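Local coordinates for nucleotidyl transferase (Methanothermobacter thermautotrophicus, PDB 6PLJ), which probably transfers nucleotidyl groups as a MobA-like enzyme and may take part in making the pseudomurein cell wall of a methanogenic archaeon, at residues A[26-31]-A[112-117]; A[65-70]-A[91-96]; A[125-130]-A[142-147]; A[182-187]-A[196-201]; A[218-223]-A[227-232]. All blocks are in the same frame, centred on the assembly; numbering follows the deposited sequence. Where two conformers were deposited one is given.

Contact 1 of 5, residues A[26-31]-A[112-117]; sequences SAVVAA and ASLLRG. With EDO (1,2-ethanediol), chain F.
V28 sets its CG2 methyl over one face of the G117 carbonyl group, 3.6 Å from the G117 C atom; this carbonyl is the flat group of the interface, which otherwise joins aliphatic side chains without a ring between them. The other methyl of V28, CG1, stands beside the carbonyl carbon of its own residue with chi1 at 170° and reaches across to G117 CA at 3.7 Å. A side chain at G117 would collide with it, since a beta carbon modelled on G117 would lie 2.2 Å from V28 CG1, so the bare helix turn lets the valine come in close. L114 adds the second layer. Its CD2 methyl settles against both V28 CG1 (4.0 Å) and A30 CB (3.9 Å), taking up the two side chains that face the helix from alternate positions of the strand. Strand and helix run roughly antiparallel, at 143°, with axes 8.0 Å apart. Near A30 an ethanediol, probably from the crystallisation liquor, makes a weak hydrogen bond through O2 to the A30 carbonyl oxygen and another bond to A32 N. V29 and A31 face the other side of the sheet, where helix 62-72 packs. Helices covering both faces of a central parallel strand mark a Rossmann-like alpha/beta/alpha sandwich, and strand 25-31 leads into the glycine-rich loop that binds nucleotide in MobA-like transferases.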
# COMPACT_ATOMS: atom_id res chain seq x y z
N SER A 26 1.54 -12.55 4.93
CA SER A 26 0.34 -11.77 5.20
C SER A 26 0.45 -10.45 4.46
O SER A 26 1.52 -9.83 4.47
CB SER A 26 0.23 -11.44 6.68
OG SER A 26 0.14 -12.62 7.45
N ALA A 27 -0.63 -10.01 3.85
CA ALA A 27 -0.66 -8.64 3.34
C ALA A 27 -1.27 -7.73 4.37
O ALA A 27 -2.16 -8.12 5.12
CB ALA A 27 -1.43 -8.55 2.05
N VAL A 28 -0.76 -6.50 4.41
CA VAL A 28 -1.34 -5.44 5.22
C VAL A 28 -1.58 -4.29 4.26
O VAL A 28 -0.63 -3.77 3.65
CB VAL A 28 -0.40 -5.03 6.36
CG1 VAL A 28 -0.92 -3.76 7.04
CG2 VAL A 28 -0.26 -6.17 7.37
N VAL A 29 -2.85 -3.93 4.09
CA VAL A 29 -3.23 -2.81 3.24
C VAL A 29 -3.57 -1.64 4.14
O VAL A 29 -4.49 -1.72 4.98
CB VAL A 29 -4.42 -3.17 2.34
CG1 VAL A 29 -4.84 -1.98 1.48
CG2 VAL A 29 -4.07 -4.38 1.47
N ALA A 30 -2.83 -0.55 3.98
CA ALA A 30 -3.08 0.66 4.75
C ALA A 30 -4.18 1.45 4.04
O ALA A 30 -3.96 1.96 2.94
CB ALA A 30 -1.82 1.48 4.88
N ALA A 31 -5.34 1.54 4.67
CA ALA A 31 -6.52 2.14 4.05
C ALA A 31 -7.18 3.10 5.03
O ALA A 31 -8.41 3.22 5.05
CB ALA A 31 -7.48 1.05 3.60
N ALA A 112 2.27 3.94 11.59
CA ALA A 112 1.46 3.40 12.69
C ALA A 112 0.32 2.53 12.19
O ALA A 112 -0.04 1.56 12.86
CB ALA A 112 0.91 4.54 13.54
N SER A 113 -0.30 2.90 11.07
CA SER A 113 -1.33 2.08 10.44
C SER A 113 -0.74 0.76 10.02
O SER A 113 -1.31 -0.29 10.28
CB SER A 113 -1.96 2.75 9.22
OG SER A 113 -2.67 3.87 9.63
N LEU A 114 0.41 0.80 9.36
CA LEU A 114 1.08 -0.44 8.99
C LEU A 114 1.39 -1.27 10.22
O LEU A 114 1.18 -2.47 10.21
CB LEU A 114 2.33 -0.21 8.16
CG LEU A 114 2.09 0.34 6.77
CD1 LEU A 114 3.43 0.60 6.10
CD2 LEU A 114 1.27 -0.63 5.93
N LEU A 115 1.85 -0.63 11.29
CA LEU A 115 2.16 -1.37 12.51
C LEU A 115 0.93 -2.06 13.09
O LEU A 115 1.00 -3.21 13.52
CB LEU A 115 2.77 -0.44 13.55
CG LEU A 115 3.14 -1.07 14.88
CD1 LEU A 115 4.14 -2.20 14.71
CD2 LEU A 115 3.72 0.02 15.78
N ARG A 116 -0.18 -1.35 13.09
CA ARG A 116 -1.43 -1.96 13.60
C ARG A 116 -1.77 -3.21 12.77
O ARG A 116 -2.25 -4.13 13.30
CB ARG A 116 -2.56 -0.94 13.51
CG ARG A 116 -3.89 -1.51 13.95
CD ARG A 116 -3.97 -1.65 15.45
NE ARG A 116 -5.33 -1.49 15.94
CZ ARG A 116 -6.20 -2.46 16.18
NH1 ARG A 116 -5.89 -3.73 16.03
NH2 ARG A 116 -7.41 -2.14 16.62
N GLY A 117 -1.61 -3.12 11.47
CA GLY A 117 -1.86 -4.25 10.57
C GLY A 117 -0.91 -5.40 10.80
O GLY A 117 -1.32 -6.58 10.84
C1 EDO F . -3.01 4.51 5.62
O1 EDO F . -3.61 4.05 6.67
C2 EDO F . -3.82 4.62 4.49
O2 EDO F . -2.92 4.78 3.44

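Contact 2 of 5, residues A[65-70]-A[91-96]; sequences ATVKAV and EALSGM
V67 is gripped from two directions by the segment that follows helix 86-92. Its CG1 methyl meets the terminal methyl of M96 at 3.7 Å from CE, while CG2 meets L93 CD2 at 3.9 Å, so each branch of the valine has its own partner. The M96 chain runs out almost straight and then bends at its last torsion (chi3 84°), which turns CE inward over the helix backbone, 3.8 Å from K68 N; its sulfur remains 4.0 Å from V67 CG1. L93 also packs on I63 and V80, placing this half of the contact between helix 62-72 and strand 77-82. The outer side is looser. K68 lends little more than its CB, beside the M96 methyl, and the rest of its chain runs out toward solvent. Elsewhere on the surface S94 OG donates to the E91 carbonyl oxygen at 2.9 Å, tilted 18° from the carbonyl plane, and S94 N shares that acceptor at 3.2 Å. A type I turn from L93 to M96, closed by M96 N to L93 O, brings both side chains round to the helix. No hydrogen bond or salt bridge crosses between the segments; their union is apolar, the fit of valine, leucine and a flexible thioether. Bonds of S94 and M96 shape the loop; those of the helix, such as T66 OG1 to G131 O, lie within or behind it.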
# COMPACT_ATOMS: atom_id res chain seq x y z
N ALA A 65 -10.20 -2.42 -5.62
CA ALA A 65 -9.20 -2.74 -6.64
C ALA A 65 -7.85 -3.10 -6.03
O ALA A 65 -7.22 -4.08 -6.42
CB ALA A 65 -9.06 -1.59 -7.62
N THR A 66 -7.42 -2.32 -5.05
CA THR A 66 -6.16 -2.60 -4.38
C THR A 66 -6.18 -3.95 -3.69
O THR A 66 -5.25 -4.73 -3.84
CB THR A 66 -5.83 -1.52 -3.35
OG1 THR A 66 -5.68 -0.28 -4.03
CG2 THR A 66 -4.56 -1.84 -2.59
N VAL A 67 -7.23 -4.21 -2.93
CA VAL A 67 -7.34 -5.46 -2.18
C VAL A 67 -7.40 -6.65 -3.13
O VAL A 67 -6.72 -7.66 -2.90
CB VAL A 67 -8.55 -5.43 -1.23
CG1 VAL A 67 -8.83 -6.81 -0.64
CG2 VAL A 67 -8.31 -4.40 -0.12
N LYS A 68 -8.15 -6.53 -4.22
CA LYS A 68 -8.22 -7.60 -5.19
C LYS A 68 -6.84 -7.94 -5.74
O LYS A 68 -6.49 -9.11 -5.88
CB LYS A 68 -9.15 -7.23 -6.34
CG LYS A 68 -9.29 -8.28 -7.42
CD LYS A 68 -9.84 -9.57 -6.87
CE LYS A 68 -9.92 -10.64 -7.93
NZ LYS A 68 -10.66 -11.80 -7.42
N ALA A 69 -6.04 -6.93 -6.06
CA ALA A 69 -4.67 -7.17 -6.55
C ALA A 69 -3.80 -7.90 -5.53
O ALA A 69 -3.06 -8.83 -5.88
CB ALA A 69 -4.03 -5.87 -6.98
N VAL A 70 -3.91 -7.49 -4.27
CA VAL A 70 -3.16 -8.11 -3.18
C VAL A 70 -3.57 -9.59 -3.01
O VAL A 70 -2.72 -10.48 -2.91
CB VAL A 70 -3.39 -7.30 -1.89
CG1 VAL A 70 -2.92 -8.03 -0.67
CG2 VAL A 70 -2.70 -5.94 -2.02
N GLU A 91 -17.59 -0.82 4.35
CA GLU A 91 -18.73 -1.22 3.54
C GLU A 91 -18.29 -1.56 2.12
O GLU A 91 -18.78 -2.53 1.55
CB GLU A 91 -19.82 -0.13 3.55
CG GLU A 91 -21.06 -0.42 2.69
CD GLU A 91 -21.77 -1.71 3.04
OE1 GLU A 91 -21.77 -2.13 4.22
OE2 GLU A 91 -22.35 -2.32 2.11
N ALA A 92 -17.35 -0.79 1.55
CA ALA A 92 -16.80 -1.08 0.23
C ALA A 92 -16.18 -2.47 0.18
O ALA A 92 -16.31 -3.16 -0.82
CB ALA A 92 -15.79 -0.03 -0.21
N LEU A 93 -15.53 -2.88 1.27
CA LEU A 93 -14.86 -4.17 1.35
C LEU A 93 -15.71 -5.32 1.85
O LEU A 93 -15.22 -6.44 1.93
CB LEU A 93 -13.62 -4.06 2.23
CG LEU A 93 -12.55 -3.11 1.68
CD1 LEU A 93 -11.40 -2.99 2.65
CD2 LEU A 93 -12.06 -3.58 0.32
N SER A 94 -16.98 -5.05 2.16
CA SER A 94 -17.82 -6.00 2.91
C SER A 94 -17.97 -7.39 2.27
O SER A 94 -18.14 -8.37 2.99
CB SER A 94 -19.20 -5.39 3.17
OG SER A 94 -19.87 -5.19 1.95
N GLY A 95 -17.87 -7.47 0.94
CA GLY A 95 -17.92 -8.77 0.25
C GLY A 95 -16.60 -9.52 0.13
O GLY A 95 -16.56 -10.62 -0.43
N MET A 96 -15.51 -8.96 0.66
CA MET A 96 -14.18 -9.46 0.34
C MET A 96 -13.57 -10.21 1.51
O MET A 96 -13.91 -9.99 2.67
CB MET A 96 -13.26 -8.31 -0.08
CG MET A 96 -13.79 -7.56 -1.29
SD MET A 96 -12.59 -6.42 -1.95
CE MET A 96 -11.60 -7.46 -3.00

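Contact 3 of 5, residues A[125-130]-A[142-147]; sequences IILCAA and RRIAEH
L127 and I144 make the apolar part of the contact, their side chains crossing at about a right angle with L127 CD1 4.1 Å from I144 CG2. With CG swung opposite the backbone N (chi1 173°), L127 carries its branch out to the helix. Beside this pair, A145 is small enough for the backbones to draw near, its CA lying 5.9 Å from that of L127. A looser touch comes from I125, whose CG2 methyl stands 4.3 Å from the A145 carbonyl oxygen. Polar bonds stay within or beyond the two elements. E146 N donates to R142 O at 2.9 Å along the helix, I144 O is bonded to S154 OG, and I125 and L127 exchange backbone bonds with strand 25-31. L127 and I144 both also touch A175. Strand 125-130, helix 138-147 and strand 152-157 follow one another in a beta-alpha-beta crossover, with antiparallel strand 174-177 inserted between the two parallel strands, within the Rossmann-like sheet.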
# COMPACT_ATOMS: atom_id res chain seq x y z
N ILE A 125 6.38 -13.05 6.84
CA ILE A 125 6.66 -12.05 5.82
C ILE A 125 5.40 -11.24 5.64
O ILE A 125 4.30 -11.79 5.58
CB ILE A 125 7.03 -12.71 4.47
CG1 ILE A 125 8.32 -13.50 4.60
CG2 ILE A 125 7.16 -11.67 3.35
CD1 ILE A 125 9.57 -12.65 4.78
N ILE A 126 5.57 -9.92 5.58
CA ILE A 126 4.45 -9.02 5.38
C ILE A 126 4.60 -8.30 4.04
O ILE A 126 5.63 -7.70 3.80
CB ILE A 126 4.36 -7.94 6.48
CG1 ILE A 126 4.41 -8.54 7.90
CG2 ILE A 126 3.08 -7.13 6.31
CD1 ILE A 126 3.31 -9.51 8.23
N LEU A 127 3.56 -8.34 3.23
CA LEU A 127 3.46 -7.49 2.04
C LEU A 127 2.63 -6.27 2.43
O LEU A 127 1.45 -6.40 2.72
CB LEU A 127 2.78 -8.26 0.91
CG LEU A 127 2.47 -7.45 -0.36
CD1 LEU A 127 3.76 -6.99 -1.02
CD2 LEU A 127 1.60 -8.27 -1.30
N CYS A 128 3.27 -5.09 2.45
CA CYS A 128 2.62 -3.84 2.85
C CYS A 128 2.22 -3.09 1.59
O CYS A 128 3.07 -2.84 0.72
CB CYS A 128 3.58 -2.96 3.64
SG CYS A 128 4.01 -3.67 5.26
N ALA A 129 0.94 -2.75 1.49
CA ALA A 129 0.41 -2.05 0.31
C ALA A 129 -0.41 -0.85 0.74
O ALA A 129 -1.06 -0.86 1.79
CB ALA A 129 -0.44 -2.98 -0.53
N ALA A 130 -0.37 0.18 -0.09
CA ALA A 130 -1.17 1.38 0.12
C ALA A 130 -2.53 1.21 -0.52
O ALA A 130 -2.64 0.87 -1.70
CB ALA A 130 -0.47 2.57 -0.50
N ARG A 142 3.39 -10.08 -6.26
CA ARG A 142 3.94 -11.41 -6.03
C ARG A 142 5.47 -11.39 -6.08
O ARG A 142 6.11 -11.97 -5.20
CB ARG A 142 3.37 -12.39 -7.05
CG ARG A 142 3.75 -13.84 -6.82
CD ARG A 142 3.23 -14.69 -7.96
NE ARG A 142 1.76 -14.76 -7.99
CZ ARG A 142 1.02 -15.64 -7.31
NH1 ARG A 142 1.57 -16.54 -6.49
NH2 ARG A 142 -0.32 -15.60 -7.42
N ARG A 143 6.04 -10.73 -7.09
CA ARG A 143 7.50 -10.59 -7.21
C ARG A 143 8.11 -9.89 -6.00
O ARG A 143 9.16 -10.29 -5.49
CB ARG A 143 7.88 -9.84 -8.48
CG ARG A 143 7.85 -10.69 -9.74
CD ARG A 143 8.52 -9.99 -10.92
NE ARG A 143 7.61 -9.05 -11.57
CZ ARG A 143 6.64 -9.40 -12.43
NH1 ARG A 143 5.85 -8.45 -12.94
NH2 ARG A 143 6.44 -10.67 -12.77
N ILE A 144 7.44 -8.83 -5.53
CA ILE A 144 7.89 -8.11 -4.35
C ILE A 144 7.90 -9.05 -3.13
O ILE A 144 8.89 -9.13 -2.42
CB ILE A 144 7.06 -6.83 -4.11
CG1 ILE A 144 7.40 -5.83 -5.23
CG2 ILE A 144 7.35 -6.20 -2.74
CD1 ILE A 144 6.52 -4.60 -5.28
N ALA A 145 6.81 -9.78 -2.93
CA ALA A 145 6.72 -10.68 -1.78
C ALA A 145 7.80 -11.76 -1.82
O ALA A 145 8.39 -12.10 -0.78
CB ALA A 145 5.33 -11.30 -1.70
N GLU A 146 8.08 -12.25 -3.03
CA GLU A 146 9.06 -13.34 -3.23
C GLU A 146 10.50 -12.96 -2.89
O GLU A 146 11.30 -13.83 -2.55
CB GLU A 146 9.02 -13.83 -4.68
CG GLU A 146 7.79 -14.64 -5.04
CD GLU A 146 7.67 -14.85 -6.55
OE1 GLU A 146 8.39 -14.17 -7.32
OE2 GLU A 146 6.85 -15.69 -6.97
N HIS A 147 10.83 -11.67 -3.03
CA HIS A 147 12.19 -11.17 -2.78
C HIS A 147 12.46 -10.77 -1.33
O HIS A 147 13.60 -10.45 -0.99
CB HIS A 147 12.50 -9.98 -3.70
CG HIS A 147 12.95 -10.38 -5.07
ND1 HIS A 147 14.25 -10.76 -5.34
CD2 HIS A 147 12.28 -10.45 -6.24
CE1 HIS A 147 14.36 -11.04 -6.62
NE2 HIS A 147 13.19 -10.87 -7.19

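Contact 4 of 5, residues A[182-187]-A[196-201]; sequences RDYLPL and LWMMLE
Y184 and M199 form a Met-aromatic contact in which a methylene comes closer to the ring than the sulfur does. M199 CG stands over the ring centre, 3.7 Å from the Y184 centroid and only 9° off its normal, as a CH-pi contact, whereas SD is farther above the same face, 4.9 Å from that centroid. Beyond CG the methionine chain is extended (chi2 174°, chi3 -170°), which carries CE along to the root of the tyrosine, 3.7 Å from Y184 CB. M198 is modelled in two conformers; in one, CE lies near the ring plane, 3.9 Å from Y184 CE1 and 3.8 Å from L187 CD1, so this edge contact is less certain. M199 on one face and, less surely, M198 at the edge fit the tyrosine, at the C-terminal end of helix 178-184, against helix 192-201; these are two consecutive helices of the MobA-like domain. A type I turn from Y184 to L187, with L187 N bonded to Y184 O at 2.9 Å, bends the chain so that both side chains face the second helix. The Y184 hydroxyl is hydrogen-bonded to D202 OD2, just past that helix. Replacing Y184 with an alanine would probably leave M199 CG without the ring face beneath it and D202 without its phenol mate. L185 packs on both L195 of helix 192-201 and L114 of helix 110-120.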
# COMPACT_ATOMS: atom_id res chain seq x y z
N ARG A 182 8.41 -4.94 12.81
CA ARG A 182 8.08 -4.62 14.19
C ARG A 182 9.17 -3.80 14.86
O ARG A 182 8.88 -3.02 15.75
CB ARG A 182 7.78 -5.89 15.00
CG ARG A 182 6.49 -6.60 14.63
CD ARG A 182 5.24 -5.75 14.84
NE ARG A 182 4.97 -5.39 16.23
CZ ARG A 182 4.13 -6.03 17.06
NH1 ARG A 182 3.96 -5.57 18.29
NH2 ARG A 182 3.46 -7.11 16.68
N ASP A 183 10.42 -3.95 14.43
CA ASP A 183 11.52 -3.12 14.95
C ASP A 183 11.60 -1.73 14.31
O ASP A 183 11.92 -0.76 15.00
CB ASP A 183 12.86 -3.85 14.81
CG ASP A 183 12.98 -5.05 15.75
OD1 ASP A 183 12.25 -5.10 16.77
OD2 ASP A 183 13.83 -5.91 15.48
N TYR A 184 11.29 -1.62 13.02
CA TYR A 184 11.38 -0.32 12.31
C TYR A 184 10.12 0.52 12.33
O TYR A 184 10.21 1.73 12.52
CB TYR A 184 11.86 -0.51 10.87
CG TYR A 184 13.35 -0.60 10.77
CD1 TYR A 184 14.13 0.56 10.77
CD2 TYR A 184 13.99 -1.83 10.69
CE1 TYR A 184 15.51 0.49 10.69
CE2 TYR A 184 15.37 -1.91 10.60
CZ TYR A 184 16.12 -0.75 10.61
OH TYR A 184 17.49 -0.83 10.53
N LEU A 185 8.94 -0.08 12.14
CA LEU A 185 7.71 0.72 12.05
C LEU A 185 7.43 1.64 13.25
O LEU A 185 6.89 2.73 13.05
CB LEU A 185 6.48 -0.15 11.76
CG LEU A 185 6.42 -0.74 10.35
CD1 LEU A 185 5.29 -1.75 10.25
CD2 LEU A 185 6.25 0.34 9.28
N PRO A 186 7.80 1.23 14.48
CA PRO A 186 7.62 2.17 15.62
C PRO A 186 8.48 3.43 15.57
O PRO A 186 8.19 4.39 16.30
CB PRO A 186 8.02 1.34 16.83
CG PRO A 186 7.85 -0.07 16.41
CD PRO A 186 8.26 -0.08 14.97
N LEU A 187 9.50 3.44 14.72
CA LEU A 187 10.45 4.56 14.61
C LEU A 187 10.01 5.58 13.57
O LEU A 187 9.07 5.35 12.80
CB LEU A 187 11.84 4.04 14.27
CG LEU A 187 12.39 2.92 15.16
CD1 LEU A 187 13.74 2.43 14.68
CD2 LEU A 187 12.47 3.37 16.61
N LEU A 196 12.73 4.02 5.07
CA LEU A 196 13.54 3.28 4.12
C LEU A 196 14.99 3.81 4.10
O LEU A 196 15.95 3.04 4.04
CB LEU A 196 12.92 3.34 2.73
CG LEU A 196 11.54 2.70 2.60
CD1 LEU A 196 10.90 3.09 1.28
CD2 LEU A 196 11.64 1.19 2.73
N TRP A 197 15.12 5.13 4.16
CA TRP A 197 16.44 5.78 4.28
C TRP A 197 17.15 5.37 5.57
O TRP A 197 18.35 5.14 5.56
CB TRP A 197 16.30 7.29 4.21
CG TRP A 197 16.02 7.84 2.85
CD1 TRP A 197 14.84 8.38 2.42
CD2 TRP A 197 16.94 7.95 1.76
NE1 TRP A 197 14.97 8.81 1.12
CE2 TRP A 197 16.25 8.56 0.69
CE3 TRP A 197 18.28 7.59 1.58
CZ2 TRP A 197 16.85 8.83 -0.54
CZ3 TRP A 197 18.88 7.85 0.34
CH2 TRP A 197 18.16 8.46 -0.70
N MET A 198 16.39 5.30 6.67
CA MET A 198 16.91 4.79 7.95
C MET A 198 17.44 3.37 7.82
O MET A 198 18.56 3.08 8.25
CB MET A 198 15.80 4.80 9.01
CG MET A 198 15.65 6.09 9.79
SD MET A 198 14.73 5.77 11.30
CE MET A 198 15.49 4.23 11.81
N MET A 199 16.64 2.50 7.22
CA MET A 199 17.04 1.12 6.95
C MET A 199 18.34 1.01 6.15
O MET A 199 19.22 0.23 6.50
CB MET A 199 15.93 0.37 6.19
CG MET A 199 14.72 0.02 7.03
SD MET A 199 13.42 -0.69 5.99
CE MET A 199 12.10 -0.69 7.20
N LEU A 200 18.44 1.79 5.08
CA LEU A 200 19.66 1.81 4.27
C LEU A 200 20.88 2.26 5.08
O LEU A 200 21.94 1.64 4.98
CB LEU A 200 19.47 2.69 3.04
CG LEU A 200 18.53 2.11 1.97
CD1 LEU A 200 18.16 3.20 0.97
CD2 LEU A 200 19.15 0.93 1.25
N GLU A 201 20.71 3.31 5.89
CA GLU A 201 21.78 3.80 6.79
C GLU A 201 22.23 2.71 7.77
O GLU A 201 23.42 2.57 8.04
CB GLU A 201 21.31 5.02 7.58
CG GLU A 201 21.15 6.29 6.75
CD GLU A 201 20.24 7.33 7.38
OE1 GLU A 201 19.78 7.15 8.53
OE2 GLU A 201 19.98 8.36 6.72

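Contact 5 of 5, residues A[218-223]-A[227-232]; sequences VNINHY and LRIRDH. With EDO (1,2-ethanediol), chain E.
I229 CD1 receives two side chains of the preceding loop, V218 CG1 and I220 CG1, each at 3.7 Å. V218 uses its other methyl on R228: CG2 lies 3.4 Å above one face of the guanidinium, toward the rim, nearest NH1. The extended R228 chain lays that flat group alongside the loop. At the helix start L227 leans over the Y223 ring, with CG 4.3 Å from the ring centroid and 25° off the normal, and its CD1 meets Y223 CE2 at 3.8 Å. L227 N donates to Y223 O at 3.0 Å, the ordinary bond of the first helical turn. A glycine in place of Y223 would probably strip L227 of its aromatic cover and open a gap toward M38 and M42. Further out, D231 OD2 holds both hydroxyls of an ethanediol, probably from the crystallisation liquor, the closer being O1 at 2.7 Å. Two aspartates position the turn: D225, three residues beyond H222 at the N-cap position, accepts through OD2 from the backbone N of N221 and of H222, the latter as in one half of a capping box, while D41 OD2 accepts from Y223 N and H222 ND1. This helix start fastens the C-terminal helix 223-236 to helix 36-44.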
# COMPACT_ATOMS: atom_id res chain seq x y z
N VAL A 218 1.89 4.91 -9.05
CA VAL A 218 1.03 6.06 -8.80
C VAL A 218 0.12 5.84 -7.61
O VAL A 218 -0.77 5.00 -7.64
CB VAL A 218 0.18 6.40 -10.04
CG1 VAL A 218 -0.76 7.58 -9.76
CG2 VAL A 218 1.08 6.72 -11.23
N ASN A 219 0.37 6.59 -6.54
CA ASN A 219 -0.58 6.69 -5.44
C ASN A 219 -1.46 7.91 -5.70
O ASN A 219 -0.99 8.92 -6.24
CB ASN A 219 0.13 6.83 -4.09
CG ASN A 219 1.12 7.99 -4.08
OD1 ASN A 219 2.05 8.01 -4.86
ND2 ASN A 219 0.89 8.97 -3.22
N ILE A 220 -2.73 7.81 -5.31
CA ILE A 220 -3.70 8.88 -5.54
C ILE A 220 -3.50 9.96 -4.50
O ILE A 220 -3.98 9.85 -3.36
CB ILE A 220 -5.14 8.36 -5.55
CG1 ILE A 220 -5.30 7.34 -6.67
CG2 ILE A 220 -6.11 9.53 -5.73
CD1 ILE A 220 -6.58 6.54 -6.60
N ASN A 221 -2.73 10.97 -4.87
CA ASN A 221 -2.51 12.12 -4.02
C ASN A 221 -3.35 13.27 -4.55
O ASN A 221 -4.05 13.95 -3.79
CB ASN A 221 -1.04 12.50 -4.00
CG ASN A 221 -0.77 13.71 -3.15
OD1 ASN A 221 -1.28 13.82 -2.03
ND2 ASN A 221 0.03 14.64 -3.67
N HIS A 222 -3.25 13.50 -5.85
CA HIS A 222 -4.10 14.47 -6.55
C HIS A 222 -5.19 13.77 -7.34
O HIS A 222 -5.05 12.61 -7.69
CB HIS A 222 -3.24 15.33 -7.50
CG HIS A 222 -2.39 16.33 -6.79
ND1 HIS A 222 -2.87 17.54 -6.34
CD2 HIS A 222 -1.09 16.28 -6.43
CE1 HIS A 222 -1.90 18.20 -5.74
NE2 HIS A 222 -0.81 17.46 -5.78
N TYR A 223 -6.26 14.49 -7.65
CA TYR A 223 -7.32 13.93 -8.47
C TYR A 223 -6.79 13.50 -9.84
O TYR A 223 -7.22 12.49 -10.39
CB TYR A 223 -8.50 14.91 -8.58
CG TYR A 223 -9.72 14.34 -9.24
CD1 TYR A 223 -10.41 13.26 -8.69
CD2 TYR A 223 -10.21 14.90 -10.42
CE1 TYR A 223 -11.53 12.74 -9.31
CE2 TYR A 223 -11.34 14.39 -11.03
CZ TYR A 223 -11.99 13.32 -10.48
OH TYR A 223 -13.10 12.85 -11.13
N LEU A 227 -7.31 10.09 -12.20
CA LEU A 227 -7.73 10.09 -13.60
C LEU A 227 -6.74 9.33 -14.46
O LEU A 227 -7.13 8.62 -15.37
CB LEU A 227 -7.91 11.51 -14.12
CG LEU A 227 -9.01 12.32 -13.42
CD1 LEU A 227 -9.00 13.74 -13.95
CD2 LEU A 227 -10.37 11.68 -13.60
N ARG A 228 -5.46 9.48 -14.14
CA ARG A 228 -4.40 8.73 -14.82
C ARG A 228 -4.57 7.22 -14.65
O ARG A 228 -4.47 6.45 -15.60
CB ARG A 228 -3.05 9.19 -14.31
CG ARG A 228 -1.87 8.50 -14.96
CD ARG A 228 -0.56 8.95 -14.35
NE ARG A 228 0.53 8.15 -14.91
CZ ARG A 228 1.79 8.22 -14.54
NH1 ARG A 228 2.19 9.04 -13.57
NH2 ARG A 228 2.69 7.42 -15.14
N ILE A 229 -4.85 6.78 -13.43
CA ILE A 229 -5.09 5.38 -13.16
C ILE A 229 -6.36 4.91 -13.86
O ILE A 229 -6.37 3.84 -14.47
CB ILE A 229 -5.17 5.12 -11.64
CG1 ILE A 229 -3.79 5.29 -11.02
CG2 ILE A 229 -5.75 3.73 -11.37
CD1 ILE A 229 -3.80 5.49 -9.52
N ARG A 230 -7.41 5.70 -13.78
CA ARG A 230 -8.68 5.31 -14.42
C ARG A 230 -8.46 5.13 -15.92
O ARG A 230 -8.99 4.22 -16.47
CB ARG A 230 -9.77 6.35 -14.11
CG ARG A 230 -11.12 6.07 -14.77
CD ARG A 230 -12.14 7.17 -14.46
NE ARG A 230 -12.00 8.28 -15.38
CZ ARG A 230 -12.67 9.43 -15.31
NH1 ARG A 230 -12.44 10.37 -16.21
NH2 ARG A 230 -13.53 9.66 -14.34
N ASP A 231 -7.71 6.03 -16.54
CA ASP A 231 -7.44 5.92 -17.98
C ASP A 231 -6.71 4.62 -18.33
O ASP A 231 -7.00 3.99 -19.35
CB ASP A 231 -6.64 7.12 -18.49
CG ASP A 231 -7.47 8.41 -18.55
OD1 ASP A 231 -8.72 8.36 -18.44
OD2 ASP A 231 -6.85 9.47 -18.68
N HIS A 232 -5.77 4.22 -17.47
CA HIS A 232 -5.08 2.95 -17.65
C HIS A 232 -6.03 1.75 -17.56
O HIS A 232 -5.96 0.85 -18.39
CB HIS A 232 -3.98 2.83 -16.60
CG HIS A 232 -3.45 1.45 -16.40
ND1 HIS A 232 -2.71 0.79 -17.35
CD2 HIS A 232 -3.51 0.62 -15.33
CE1 HIS A 232 -2.35 -0.39 -16.88
NE2 HIS A 232 -2.83 -0.52 -15.66
C1 EDO E . -8.07 12.99 -17.82
O1 EDO E . -8.35 11.67 -18.27
C2 EDO E . -6.58 13.12 -17.55
O2 EDO E . -6.03 11.81 -17.36

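Overall arrangement
Contacts 1 and 3 share the central sheet, whose neighbouring strands bring V28 N 2.8 Å from L127 O. Contact 2 continues from the other face of strand 25-31, where V29 CG1 is 4.1 Å from T66 CG2, and T66 CG2 comes within 3.4 Å of A130 O in contact 3. Contact 4 leans on helix 110-120 of contact 1, L185 CD1 lying 3.8 Å from L115 N. Contact 5 touches none of the others; its centre is about 18 Å from that of contact 2 and about 28 Å from that of contact 4, while the Y223 side chain is about 6 Å from the bound sodium ion. The glycine-rich loop probably serving nucleotide binding starts beside contact 1.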